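Local coordinates for SsfS6 (Streptomyces sp. SF2575, PDB 4FZR), which belongs to the GT-B clan, resembling the erythromycin biosynthesis protein CIII family, with two domains each built round a parallel beta sheet, at residues Val33-Ala38 with Thr203-Val208; Ala342-Glu347 with Arg376-Glu381. All blocks are in the same frame, centred on the assembly; numbering follows the deposited sequence. Where two conformers were deposited one is given.

Contact 1 of 2, residues Val33-Ala38 with Thr203-Val208; sequences VPLSWA and TKMRYV
Pro34 with Val208 and Leu35 with Met205 make a buried, mainly apolar contact between the start of helix 33-41 and the chain that runs on from strand 203-204, at the edge of the seven-stranded parallel sheet that is the core of the N-terminal Rossmann-like domain of the GT-B fold. The pairs are separate. The backbones come nearest at the first, where Pro34 CA and Val208 CA are 6.6 Å apart. There the flank of the pyrrolidine ring meets the base of the valine, Pro34 CB lying 4.2 Å from Val208 CB, and Pro34 CG sits 3.4 Å from the carbonyl oxygen Val208 O. At the second pair, the methyl CE of Met205, modelled as selenomethionine, faces the fork of Leu35: it is 3.8 Å from Leu35 CD1 and 3.9 Å from Leu35 CD2, so both branches share it almost evenly. Met205 reaches this place by running extended through its first two torsions and then bending at chi3 (-78°), which turns CE toward the leucine. Helix 388-395, the C-terminal helix packing back on this domain, closes over the same region, with Ile391 against Met205 and Pro388 against Val208. Another part of helix 33-41 is used differently: Trp37 stacks on Trp37 of the second subunit. Carbon atoms make all the side-chain-to-side-chain contacts, and the one polar atom close by is a backbone carbonyl, Val208 O; with 157 Å² buried in all, the join depends on shape and on exclusion of water rather than on directed bonds.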
# COMPACT_ATOMS: atom_id res chain seq x y z
N VAL A 33 1.48 -8.31 2.04
CA VAL A 33 1.26 -6.97 1.51
C VAL A 33 2.51 -6.35 0.88
O VAL A 33 2.43 -5.77 -0.20
CB VAL A 33 0.69 -6.04 2.60
CG1 VAL A 33 0.80 -4.58 2.18
CG2 VAL A 33 -0.76 -6.40 2.91
N PRO A 34 3.67 -6.45 1.55
CA PRO A 34 4.85 -5.79 0.97
C PRO A 34 5.33 -6.42 -0.34
O PRO A 34 5.77 -5.68 -1.23
CB PRO A 34 5.90 -5.94 2.08
CG PRO A 34 5.11 -6.08 3.34
CD PRO A 34 3.92 -6.89 2.94
N LEU A 35 5.24 -7.73 -0.48
CA LEU A 35 5.61 -8.38 -1.74
C LEU A 35 4.61 -8.01 -2.83
O LEU A 35 4.98 -7.82 -3.98
CB LEU A 35 5.68 -9.90 -1.57
CG LEU A 35 6.13 -10.68 -2.80
CD1 LEU A 35 7.44 -10.14 -3.37
CD2 LEU A 35 6.28 -12.16 -2.47
N SER A 36 3.33 -7.91 -2.44
CA SER A 36 2.26 -7.55 -3.37
C SER A 36 2.46 -6.15 -3.93
O SER A 36 2.23 -5.91 -5.11
CB SER A 36 0.91 -7.63 -2.67
OG SER A 36 0.49 -8.97 -2.50
N TRP A 37 2.86 -5.23 -3.06
CA TRP A 37 3.13 -3.86 -3.49
C TRP A 37 4.45 -3.75 -4.26
O TRP A 37 4.62 -2.86 -5.09
CB TRP A 37 3.14 -2.91 -2.29
CG TRP A 37 1.88 -2.11 -2.18
CD1 TRP A 37 0.93 -2.20 -1.20
CD2 TRP A 37 1.42 -1.10 -3.09
NE1 TRP A 37 -0.09 -1.31 -1.45
CE2 TRP A 37 0.19 -0.62 -2.60
CE3 TRP A 37 1.93 -0.55 -4.28
CZ2 TRP A 37 -0.54 0.38 -3.25
CZ3 TRP A 37 1.21 0.44 -4.92
CH2 TRP A 37 -0.02 0.90 -4.40
N ALA A 38 5.38 -4.66 -3.98
CA ALA A 38 6.65 -4.71 -4.70
C ALA A 38 6.39 -5.08 -6.15
O ALA A 38 7.01 -4.54 -7.07
CB ALA A 38 7.60 -5.71 -4.05
N THR A 203 14.66 -19.45 -1.16
CA THR A 203 15.35 -18.19 -1.42
C THR A 203 15.09 -17.26 -0.25
O THR A 203 13.94 -17.01 0.11
CB THR A 203 14.83 -17.53 -2.72
OG1 THR A 203 14.82 -18.49 -3.78
CG2 THR A 203 15.71 -16.36 -3.11
N LYS A 204 16.16 -16.76 0.36
CA LYS A 204 16.02 -15.84 1.48
C LYS A 204 15.41 -14.52 1.02
O LYS A 204 15.63 -14.08 -0.10
CB LYS A 204 17.38 -15.57 2.13
CG LYS A 204 17.95 -16.73 2.93
CD LYS A 204 16.98 -17.16 4.01
CE LYS A 204 17.57 -18.25 4.89
NZ LYS A 204 16.60 -18.75 5.89
N MSE A 205 14.63 -13.90 1.91
CA MSE A 205 14.10 -12.57 1.67
C MSE A 205 14.00 -11.79 2.97
O MSE A 205 13.62 -12.33 4.00
CB MSE A 205 12.71 -12.64 1.02
CG MSE A 205 12.19 -11.28 0.56
SE MSE A 205 10.24 -11.12 0.40
CE MSE A 205 9.94 -12.02 -1.26
N ARG A 206 14.34 -10.51 2.92
CA ARG A 206 14.25 -9.63 4.07
C ARG A 206 12.78 -9.36 4.41
O ARG A 206 11.99 -9.03 3.53
CB ARG A 206 14.96 -8.31 3.78
CG ARG A 206 14.94 -7.31 4.92
CD ARG A 206 15.58 -6.01 4.50
NE ARG A 206 15.39 -4.95 5.49
CZ ARG A 206 15.85 -3.71 5.36
NH1 ARG A 206 16.54 -3.36 4.28
NH2 ARG A 206 15.62 -2.81 6.31
N TYR A 207 12.43 -9.51 5.69
CA TYR A 207 11.06 -9.29 6.13
C TYR A 207 10.80 -7.81 6.33
O TYR A 207 11.36 -7.19 7.22
CB TYR A 207 10.80 -10.03 7.44
CG TYR A 207 9.40 -9.86 7.97
CD1 TYR A 207 8.36 -10.65 7.51
CD2 TYR A 207 9.12 -8.91 8.95
CE1 TYR A 207 7.08 -10.51 8.00
CE2 TYR A 207 7.84 -8.76 9.45
CZ TYR A 207 6.82 -9.56 8.97
OH TYR A 207 5.54 -9.42 9.46
N VAL A 208 9.94 -7.25 5.48
CA VAL A 208 9.51 -5.87 5.64
C VAL A 208 8.19 -5.87 6.40
O VAL A 208 7.20 -6.46 5.94
CB VAL A 208 9.35 -5.16 4.27
CG1 VAL A 208 8.73 -3.78 4.45
CG2 VAL A 208 10.70 -5.07 3.57

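Contact 2 of 2, residues Ala342-Glu347 with Arg376-Glu381; sequences AGAGVE and RRLAAE
Leu378 packs closely against Ala344 and Ala342, whereas Arg377, one residue earlier on helix 370-382, lies along the solvent side of the same contact. The tight part depends on one methyl. Leu378 CD1 is 3.6 Å from Ala344 CB and 4.1 Å from Ala342 CB, so it is the single atom that meets both alanines. The second branch stays back, with Leu378 CD2 about 5.0 Å from Ala342 CB. The torsions account for this: CD1 continues the extended line from CA (chi2 170°) and is thereby the branch that leads. The small alanine methyls permit the approach, although the backbones remain well separated, Ala344 CA to Leu378 CA being 7.9 Å. Between the alanines Gly343, with positive phi (75°), forms a Schellman motif that ends helix 333-341 and turns the chain into strand 345-347, the edge strand of the six-stranded parallel sheet. The contact thus joins the turn leading into that strand to a helix later in the C-terminal part of this Rossmann-like GT-B domain. On the looser side, the Arg377 chain bends at chi3 (58°), which brings its guanidinium up to Ala342, just after helix 333-341. Ala342 O lies near the plane of that group, at its edge, 3.4 Å from Arg377 NH2. NH2 is hydrogen-bonded to Asn374 OD1, one turn back on the same helix; Asn374 ND2 in turn makes a weak hydrogen bond to Gly343 O. Farther out, Arg377 NH1 makes a weak hydrogen bond to Ser193 OG, and residues 342-347 bury 24 Å² of the exposed arginine.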
# COMPACT_ATOMS: atom_id res chain seq x y z
N ALA A 342 18.35 -18.23 20.31
CA ALA A 342 19.18 -17.19 19.72
C ALA A 342 19.52 -16.09 20.72
O ALA A 342 20.34 -15.21 20.44
CB ALA A 342 18.49 -16.60 18.49
N GLY A 343 18.88 -16.13 21.89
CA GLY A 343 19.15 -15.16 22.94
C GLY A 343 18.56 -13.79 22.67
O GLY A 343 18.93 -12.81 23.31
N ALA A 344 17.64 -13.72 21.71
CA ALA A 344 17.05 -12.44 21.33
C ALA A 344 15.80 -12.13 22.14
O ALA A 344 15.27 -11.02 22.08
CB ALA A 344 16.73 -12.43 19.84
N GLY A 345 15.32 -13.10 22.91
CA GLY A 345 14.15 -12.90 23.73
C GLY A 345 13.88 -14.09 24.62
O GLY A 345 14.60 -15.08 24.57
N VAL A 346 12.84 -13.99 25.44
CA VAL A 346 12.48 -15.09 26.32
C VAL A 346 11.11 -15.68 25.97
O VAL A 346 10.13 -14.95 25.83
CB VAL A 346 12.49 -14.68 27.81
CG1 VAL A 346 12.03 -15.83 28.68
CG2 VAL A 346 13.89 -14.23 28.22
N GLU A 347 11.07 -17.00 25.83
CA GLU A 347 9.82 -17.71 25.64
C GLU A 347 9.26 -18.12 27.00
O GLU A 347 9.90 -18.88 27.73
CB GLU A 347 10.05 -18.96 24.79
CG GLU A 347 8.80 -19.80 24.56
CD GLU A 347 9.11 -21.25 24.23
OE1 GLU A 347 8.29 -21.91 23.57
OE2 GLU A 347 10.18 -21.74 24.66
N ARG A 376 19.62 -7.06 17.99
CA ARG A 376 20.21 -6.16 17.02
C ARG A 376 21.09 -6.91 16.02
O ARG A 376 21.16 -6.54 14.85
CB ARG A 376 21.02 -5.07 17.71
CG ARG A 376 20.20 -4.13 18.57
CD ARG A 376 21.08 -3.03 19.15
NE ARG A 376 20.30 -2.03 19.88
CZ ARG A 376 20.84 -1.01 20.53
NH1 ARG A 376 22.15 -0.84 20.55
NH2 ARG A 376 20.05 -0.14 21.17
N ARG A 377 21.76 -7.96 16.50
CA ARG A 377 22.57 -8.79 15.62
C ARG A 377 21.69 -9.43 14.54
O ARG A 377 22.05 -9.45 13.37
CB ARG A 377 23.30 -9.89 16.41
CG ARG A 377 23.99 -10.92 15.52
CD ARG A 377 24.72 -11.99 16.33
NE ARG A 377 23.83 -12.70 17.23
CZ ARG A 377 22.96 -13.64 16.85
NH1 ARG A 377 22.85 -13.99 15.58
NH2 ARG A 377 22.19 -14.24 17.75
N LEU A 378 20.54 -9.95 14.96
CA LEU A 378 19.61 -10.62 14.05
C LEU A 378 18.97 -9.62 13.09
O LEU A 378 18.83 -9.90 11.90
CB LEU A 378 18.53 -11.34 14.85
CG LEU A 378 19.00 -12.60 15.58
CD1 LEU A 378 17.92 -13.10 16.52
CD2 LEU A 378 19.37 -13.68 14.58
N ALA A 379 18.58 -8.46 13.61
CA ALA A 379 18.05 -7.39 12.77
C ALA A 379 19.06 -7.05 11.68
O ALA A 379 18.71 -6.96 10.50
CB ALA A 379 17.73 -6.16 13.60
N ALA A 380 20.31 -6.88 12.09
CA ALA A 380 21.38 -6.52 11.16
C ALA A 380 21.59 -7.62 10.12
O ALA A 380 21.91 -7.34 8.97
CB ALA A 380 22.67 -6.26 11.93
N GLU A 381 21.42 -8.87 10.54
CA GLU A 381 21.56 -10.01 9.64
C GLU A 381 20.43 -10.02 8.60
O GLU A 381 20.67 -10.22 7.41
CB GLU A 381 21.56 -11.33 10.42
CG GLU A 381 21.71 -12.57 9.53
CD GLU A 381 21.68 -13.88 10.30
OE1 GLU A 381 21.47 -13.85 11.53
OE2 GLU A 381 21.87 -14.94 9.67

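The two contacts follow one another along the chain: contact 1 closes at Val208 well before contact 2 opens at Ala342. Their centres are 20 Å apart and their nearest atoms about 6 Å, without touching. They belong to different parallel sheets, contact 1 lying beside the seven-stranded one and contact 2 beside the six-stranded one, each using an outermost strand or the chain next to it. The end of the chain connects the two regions: helix 370-382 of contact 2 leads on to helix 388-395, which packs on residues of both segments of contact 1. Such a return of the C-terminal helix to the N-terminal domain is characteristic of the GT-B fold.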